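Local atomic coordinates of class B carbapenemase GOB-18 (Elizabethkingia meningoseptica, PDB entry 5K0W), a protein that probably hydrolyses beta-lactam antibiotics, carbapenems included, as a zinc-dependent metallo-beta-lactamase of subclass B3 with two zinc ions. Residues G132-K140 with I204-Y215; S17-E25 with K140-V148. One frame throughout, in Å; residues are numbered along the deposited sequence.

Contact 1 (G132-K140 with I204-Y215); sequences GKSDYEMGK and IVDKKFSEVTAY
Tyr136 OH has two polar partners: water 1, which donates to it, and the carbonyl O of His175, a zinc ligand. The O of water 1 lies 2.7 Å from Tyr136 OH, in the plane of the ring. The same water accepts from the backbone of the other loop, with Ile204 N 3.1 Å from the O of water 1. Tyr136 CG lies between its backbone N and carbonyl carbon (chi1 76°), which brings the ring against 204-215. There Tyr215 makes an edge-to-face stack: Tyr215 CD2 sits over the centre of the Tyr136 ring, and the planes are 72° apart. The hydroxyl of Tyr215 bonds to Asp221 of helix 218-230. Val205 CG1 and Val212 CG1 approach the Tyr136 ring obliquely, at 3.7 Å from Tyr136 CE2 and CD2 respectively. At the root of the side chain, Tyr136 CB lies 3.8 Å from Ala214 CB.

Glu137 and Ile204 run past each other in opposite directions, with Glu137 CB 3.7 Å from Ile204 CD1. Asp135 OD1 accepts from Glu137 N, an Asx turn, and from Met138 N, completing an Asx motif. Glu137 OE2 lies 3.9 Å from Asp206 OD1, and Lys140 NZ, 3.0 Å from Glu137 OE2 in a salt bridge, would offset these like charges. The packing is mainly apolar and water 1 adds a polar bridge; the bond to His175 O ties 132-140 to the backbone of a zinc ligand, consistent with a part in holding that residue.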
# COMPACT_ATOMS: atom_id res chain seq x y z
N GLY A 132 5.34 -3.57 14.77
CA GLY A 132 6.62 -3.22 14.18
C GLY A 132 7.85 -3.84 14.82
O GLY A 132 8.91 -3.85 14.19
N LYS A 133 7.74 -4.35 16.06
CA LYS A 133 8.87 -4.95 16.79
C LYS A 133 9.59 -6.05 16.03
O LYS A 133 10.82 -6.10 16.09
CB LYS A 133 8.46 -5.45 18.17
CG LYS A 133 8.09 -4.34 19.15
CD LYS A 133 7.79 -4.92 20.53
CE LYS A 133 6.43 -5.57 20.65
NZ LYS A 133 6.31 -6.38 21.90
N SER A 134 8.86 -6.91 15.29
CA SER A 134 9.50 -7.99 14.54
C SER A 134 10.06 -7.60 13.17
O SER A 134 10.66 -8.45 12.52
CB SER A 134 8.57 -9.20 14.42
OG SER A 134 7.41 -8.81 13.72
N ASP A 135 9.89 -6.34 12.73
CA ASP A 135 10.40 -5.91 11.41
C ASP A 135 11.93 -6.00 11.33
O ASP A 135 12.61 -5.45 12.20
CB ASP A 135 9.91 -4.50 11.04
CG ASP A 135 10.07 -4.16 9.57
OD1 ASP A 135 11.22 -3.88 9.14
OD2 ASP A 135 9.05 -4.17 8.83
N TYR A 136 12.45 -6.69 10.29
CA TYR A 136 13.87 -6.89 10.01
C TYR A 136 14.67 -5.58 9.93
O TYR A 136 15.90 -5.59 10.09
CB TYR A 136 14.05 -7.72 8.73
CG TYR A 136 13.82 -6.97 7.44
CD1 TYR A 136 12.54 -6.77 6.96
CD2 TYR A 136 14.89 -6.48 6.69
CE1 TYR A 136 12.32 -6.10 5.76
CE2 TYR A 136 14.68 -5.78 5.51
CZ TYR A 136 13.39 -5.58 5.05
OH TYR A 136 13.20 -4.92 3.86
N GLU A 137 13.98 -4.47 9.70
CA GLU A 137 14.62 -3.16 9.66
C GLU A 137 13.97 -2.19 10.63
O GLU A 137 14.68 -1.54 11.40
CB GLU A 137 14.71 -2.61 8.22
CG GLU A 137 15.33 -1.22 8.07
CD GLU A 137 16.82 -1.02 8.34
OE1 GLU A 137 17.52 -2.00 8.70
OE2 GLU A 137 17.29 0.12 8.18
N MET A 138 12.64 -2.09 10.61
CA MET A 138 11.86 -1.15 11.44
C MET A 138 11.74 -1.50 12.93
O MET A 138 11.29 -0.67 13.71
CB MET A 138 10.49 -0.87 10.79
CG MET A 138 10.58 -0.29 9.39
SD MET A 138 11.57 1.22 9.32
CE MET A 138 10.48 2.35 10.15
N GLY A 139 12.14 -2.73 13.29
CA GLY A 139 12.13 -3.26 14.65
C GLY A 139 13.05 -2.51 15.59
O GLY A 139 12.74 -2.39 16.78
N LYS A 140 14.17 -1.96 15.06
CA LYS A 140 15.14 -1.14 15.82
C LYS A 140 14.46 0.08 16.50
O LYS A 140 14.99 0.59 17.49
CB LYS A 140 16.33 -0.71 14.96
CG LYS A 140 16.01 0.21 13.79
CD LYS A 140 17.27 0.51 12.99
CE LYS A 140 17.00 0.99 11.58
NZ LYS A 140 18.25 1.16 10.80
N ILE A 204 15.48 -0.90 1.61
CA ILE A 204 15.58 -0.07 2.83
C ILE A 204 16.82 -0.34 3.71
O ILE A 204 17.13 0.48 4.59
CB ILE A 204 14.26 -0.05 3.64
CG1 ILE A 204 13.95 -1.44 4.28
CG2 ILE A 204 13.11 0.43 2.73
CD1 ILE A 204 12.78 -1.48 5.22
N VAL A 205 17.50 -1.48 3.47
CA VAL A 205 18.72 -1.86 4.20
C VAL A 205 19.98 -1.30 3.55
O VAL A 205 20.17 -1.40 2.33
CB VAL A 205 18.85 -3.38 4.54
CG1 VAL A 205 17.81 -3.80 5.56
CG2 VAL A 205 18.80 -4.26 3.29
N ASP A 206 20.85 -0.73 4.38
CA ASP A 206 22.13 -0.12 4.00
C ASP A 206 23.25 -1.19 3.94
O ASP A 206 24.17 -1.06 3.15
CB ASP A 206 22.51 0.98 5.03
CG ASP A 206 21.34 1.79 5.58
OD1 ASP A 206 20.53 1.23 6.38
OD2 ASP A 206 21.25 3.00 5.24
N LYS A 207 23.13 -2.25 4.77
CA LYS A 207 24.06 -3.38 4.86
C LYS A 207 23.78 -4.50 3.82
O LYS A 207 22.70 -4.55 3.23
CB LYS A 207 24.08 -3.94 6.30
CG LYS A 207 22.77 -4.58 6.77
CD LYS A 207 22.88 -5.14 8.19
CE LYS A 207 21.71 -6.02 8.53
NZ LYS A 207 21.93 -6.81 9.77
N LYS A 208 24.77 -5.40 3.61
CA LYS A 208 24.73 -6.55 2.68
C LYS A 208 23.63 -7.51 3.04
O LYS A 208 23.46 -7.80 4.22
CB LYS A 208 26.09 -7.29 2.67
CG LYS A 208 27.25 -6.45 2.14
CD LYS A 208 28.60 -7.15 2.24
CE LYS A 208 29.71 -6.22 1.78
NZ LYS A 208 31.01 -6.92 1.67
N PHE A 209 22.89 -8.03 2.04
CA PHE A 209 21.76 -8.96 2.27
C PHE A 209 22.13 -10.18 3.13
O PHE A 209 21.30 -10.69 3.88
CB PHE A 209 21.06 -9.39 0.96
CG PHE A 209 20.31 -8.31 0.20
CD1 PHE A 209 19.55 -7.36 0.87
CD2 PHE A 209 20.34 -8.28 -1.19
CE1 PHE A 209 18.87 -6.37 0.16
CE2 PHE A 209 19.66 -7.27 -1.89
CZ PHE A 209 18.92 -6.33 -1.21
N SER A 210 23.40 -10.59 3.03
CA SER A 210 23.98 -11.71 3.78
C SER A 210 24.04 -11.39 5.28
O SER A 210 23.97 -12.32 6.10
CB SER A 210 25.36 -12.05 3.24
OG SER A 210 26.21 -10.91 3.25
N GLU A 211 24.18 -10.09 5.64
CA GLU A 211 24.22 -9.64 7.02
C GLU A 211 22.80 -9.65 7.63
O GLU A 211 22.66 -9.79 8.84
CB GLU A 211 24.80 -8.22 7.12
CG GLU A 211 26.25 -8.02 6.71
CD GLU A 211 26.69 -6.57 6.78
OE1 GLU A 211 27.08 -6.00 5.73
OE2 GLU A 211 26.60 -5.98 7.88
N VAL A 212 21.76 -9.46 6.79
CA VAL A 212 20.35 -9.40 7.20
C VAL A 212 19.86 -10.79 7.58
O VAL A 212 19.09 -11.42 6.84
CB VAL A 212 19.43 -8.71 6.15
CG1 VAL A 212 18.11 -8.27 6.77
CG2 VAL A 212 20.11 -7.51 5.50
N THR A 213 20.31 -11.27 8.75
CA THR A 213 19.98 -12.59 9.29
C THR A 213 18.52 -12.66 9.81
O THR A 213 18.00 -13.75 10.01
CB THR A 213 21.07 -13.13 10.24
OG1 THR A 213 21.10 -12.35 11.44
CG2 THR A 213 22.47 -13.15 9.60
N ALA A 214 17.87 -11.50 9.99
CA ALA A 214 16.48 -11.40 10.43
C ALA A 214 15.53 -11.76 9.29
O ALA A 214 14.40 -12.22 9.54
CB ALA A 214 16.19 -10.01 10.92
N TYR A 215 15.98 -11.56 8.03
CA TYR A 215 15.22 -11.86 6.81
C TYR A 215 16.12 -12.75 5.92
O TYR A 215 16.85 -12.24 5.05
CB TYR A 215 14.84 -10.53 6.14
CG TYR A 215 13.84 -10.56 5.00
CD1 TYR A 215 13.45 -11.75 4.40
CD2 TYR A 215 13.33 -9.37 4.47
CE1 TYR A 215 12.54 -11.77 3.34
CE2 TYR A 215 12.40 -9.38 3.42
CZ TYR A 215 12.03 -10.58 2.85
OH TYR A 215 11.16 -10.58 1.78
O HOH W 1 15.00 -3.94 2.08

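Contact 2 (S17-E25 with K140-V148); sequences SAQVVKEPE and KYGVTFKPV
Gln19 opens the contact with a loose approach, Gln19 OE1 lying 4.4 Å from Val143 CG2. At Val20 the backbone does the work. Val20 O lies 3.6 Å from Val143 CB, and water 2 donates to this carbonyl while weakly accepting from Val143 N.

Val21 spreads its two methyls over 143-146. Val21 CG1, anti to the backbone N (chi1 176°), reaches the backbone of the other segment, 3.8 Å from Phe145 CA. The Val21 and Val143 side chains cross at about a right angle, with Val21 CG2 3.8 Å from Val143 CG1. Val21 CG2 also reaches the CG of Lys146. The amino group of Lys146 turns elsewhere, to a salt bridge with Asp109.

Lys22 N gives the one direct hydrogen bond between the segments. Lys22 N is 2.8 Å from Val143 O; the bond is nearly straight at 174° and meets the carbonyl almost end-on. Val21 CA adds a CA-H...O contact to the same oxygen. Here an extended N-terminal arm lies over a loop of the metallo-beta-lactamase (alpha-beta/beta-alpha) fold, between helix 125-129 and strand 152-154. The directions of 19-24 and 141-146 differ by 123°, and no regular strand forms.

Glu23 starts away from the loop, with Glu23 CG 3.4 Å from Thr144 O. Glu23 OE2 accepts a hydrogen bond from Ala71 N. Pro24 CD then packs 3.8 Å from Thr144 CG2. Pro24 CG sits over one face of Tyr141, offset toward the ring rim, and the Pro24 side chain also touches Tyr101 of helix 101-104.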
# COMPACT_ATOMS: atom_id res chain seq x y z
N SER A 17 -2.17 0.15 31.52
CA SER A 17 -1.01 -0.61 31.07
C SER A 17 -1.06 -0.90 29.55
O SER A 17 -1.85 -1.74 29.10
CB SER A 17 -0.82 -1.89 31.90
OG SER A 17 0.54 -2.30 32.03
N ALA A 18 -0.24 -0.20 28.77
CA ALA A 18 -0.15 -0.42 27.33
C ALA A 18 1.26 -0.18 26.83
O ALA A 18 1.89 0.81 27.21
CB ALA A 18 -1.13 0.48 26.58
N GLN A 19 1.75 -1.10 25.98
CA GLN A 19 3.06 -1.00 25.32
C GLN A 19 2.98 0.31 24.50
O GLN A 19 2.01 0.53 23.77
CB GLN A 19 3.29 -2.20 24.40
CG GLN A 19 3.20 -3.56 25.10
CD GLN A 19 3.58 -4.72 24.20
OE1 GLN A 19 3.83 -4.56 23.00
NE2 GLN A 19 3.62 -5.92 24.76
N VAL A 20 3.95 1.21 24.72
CA VAL A 20 4.00 2.55 24.14
C VAL A 20 4.33 2.55 22.65
O VAL A 20 5.33 1.95 22.25
CB VAL A 20 4.94 3.47 24.97
CG1 VAL A 20 4.93 4.90 24.44
CG2 VAL A 20 4.57 3.46 26.45
N VAL A 21 3.51 3.27 21.86
CA VAL A 21 3.68 3.47 20.42
C VAL A 21 4.48 4.77 20.22
O VAL A 21 4.13 5.79 20.84
CB VAL A 21 2.30 3.54 19.70
CG1 VAL A 21 2.47 3.85 18.21
CG2 VAL A 21 1.50 2.26 19.90
N LYS A 22 5.52 4.76 19.37
CA LYS A 22 6.30 5.95 19.05
C LYS A 22 6.85 5.91 17.62
O LYS A 22 7.75 5.11 17.32
CB LYS A 22 7.42 6.21 20.07
CG LYS A 22 7.95 7.64 20.02
CD LYS A 22 9.44 7.70 20.24
CE LYS A 22 9.98 9.08 19.97
NZ LYS A 22 11.46 9.12 20.12
N GLU A 23 6.30 6.77 16.74
CA GLU A 23 6.73 6.87 15.34
C GLU A 23 8.11 7.53 15.28
O GLU A 23 8.41 8.35 16.16
CB GLU A 23 5.75 7.73 14.54
CG GLU A 23 4.41 7.05 14.29
CD GLU A 23 3.33 7.92 13.67
OE1 GLU A 23 3.40 9.16 13.78
OE2 GLU A 23 2.37 7.34 13.12
N PRO A 24 8.97 7.23 14.28
CA PRO A 24 10.28 7.88 14.22
C PRO A 24 10.18 9.40 14.21
O PRO A 24 9.19 9.99 13.73
CB PRO A 24 10.89 7.34 12.93
CG PRO A 24 10.21 6.04 12.71
CD PRO A 24 8.81 6.26 13.17
N GLU A 25 11.19 10.04 14.82
CA GLU A 25 11.35 11.48 14.91
C GLU A 25 11.75 11.91 13.47
O GLU A 25 12.26 11.09 12.69
CB GLU A 25 12.46 11.85 15.93
CG GLU A 25 12.13 11.48 17.37
CD GLU A 25 13.00 12.07 18.47
OE1 GLU A 25 13.80 13.00 18.19
OE2 GLU A 25 12.86 11.63 19.64
N LYS A 140 14.17 -1.96 15.06
CA LYS A 140 15.14 -1.14 15.82
C LYS A 140 14.46 0.08 16.50
O LYS A 140 14.99 0.59 17.49
CB LYS A 140 16.33 -0.71 14.96
CG LYS A 140 16.01 0.21 13.79
CD LYS A 140 17.27 0.51 12.99
CE LYS A 140 17.00 0.99 11.58
NZ LYS A 140 18.25 1.16 10.80
N TYR A 141 13.30 0.52 15.97
CA TYR A 141 12.49 1.63 16.47
C TYR A 141 11.42 1.17 17.50
O TYR A 141 10.68 2.01 18.01
CB TYR A 141 11.81 2.37 15.30
CG TYR A 141 12.78 2.96 14.31
CD1 TYR A 141 13.43 4.16 14.58
CD2 TYR A 141 13.04 2.33 13.09
CE1 TYR A 141 14.35 4.70 13.68
CE2 TYR A 141 13.96 2.86 12.18
CZ TYR A 141 14.61 4.05 12.48
OH TYR A 141 15.51 4.60 11.60
N GLY A 142 11.34 -0.13 17.76
CA GLY A 142 10.36 -0.69 18.69
C GLY A 142 8.96 -0.78 18.11
O GLY A 142 8.75 -1.40 17.06
N VAL A 143 7.98 -0.16 18.81
CA VAL A 143 6.57 -0.12 18.38
C VAL A 143 6.34 1.20 17.67
O VAL A 143 6.25 2.24 18.34
CB VAL A 143 5.57 -0.37 19.55
CG1 VAL A 143 4.12 -0.29 19.06
CG2 VAL A 143 5.82 -1.70 20.24
N THR A 144 6.28 1.17 16.33
CA THR A 144 6.07 2.35 15.47
C THR A 144 4.60 2.59 15.12
O THR A 144 4.26 3.65 14.61
CB THR A 144 6.94 2.28 14.20
OG1 THR A 144 6.90 0.95 13.67
CG2 THR A 144 8.37 2.71 14.44
N PHE A 145 3.74 1.61 15.39
CA PHE A 145 2.32 1.72 15.10
C PHE A 145 1.53 0.80 16.03
O PHE A 145 2.07 -0.22 16.49
CB PHE A 145 2.03 1.40 13.62
CG PHE A 145 2.27 -0.03 13.19
CD1 PHE A 145 3.51 -0.42 12.69
CD2 PHE A 145 1.25 -0.96 13.22
CE1 PHE A 145 3.72 -1.73 12.26
CE2 PHE A 145 1.46 -2.27 12.80
CZ PHE A 145 2.70 -2.65 12.32
N LYS A 146 0.25 1.15 16.28
CA LYS A 146 -0.66 0.37 17.13
C LYS A 146 -0.80 -1.03 16.56
O LYS A 146 -1.29 -1.16 15.44
CB LYS A 146 -2.06 1.00 17.20
CG LYS A 146 -2.24 2.16 18.16
CD LYS A 146 -3.60 2.82 17.85
CE LYS A 146 -4.12 3.74 18.93
NZ LYS A 146 -5.60 3.80 18.91
N PRO A 147 -0.35 -2.08 17.28
CA PRO A 147 -0.48 -3.44 16.74
C PRO A 147 -1.92 -3.81 16.38
O PRO A 147 -2.86 -3.34 17.02
CB PRO A 147 0.08 -4.32 17.87
CG PRO A 147 0.02 -3.48 19.08
CD PRO A 147 0.28 -2.10 18.61
N VAL A 148 -2.09 -4.62 15.32
CA VAL A 148 -3.39 -5.08 14.81
C VAL A 148 -3.35 -6.60 14.54
O VAL A 148 -2.30 -7.14 14.17
CB VAL A 148 -3.90 -4.21 13.61
CG1 VAL A 148 -2.98 -4.30 12.40
CG2 VAL A 148 -5.33 -4.56 13.21
O HOH W 2 8.29 1.08 21.94

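Overall arrangement
Segments 132-140 of contact 1 and 140-148 of contact 2 follow each other in the chain and share Lys140. The centres of the two contacts are about 17 Å apart. In contact 1 the loop meets 204-215; in contact 2 it is covered by the N-terminal arm. Lys133 joins the two directly: Lys133 NZ lies 3.3 Å from Gln19 OE1, a probable but weak hydrogen bond, and Lys133 CG packs 3.7 Å from Val143 CG2. Contact 1 is the nearer to the metals. The Ile204 side chain comes within about 5 Å of a zinc ion and about 4 Å of the side chains of the zinc ligands His100 and His175. In contact 2 the Phe145 side chain stays about 10 Å from zinc.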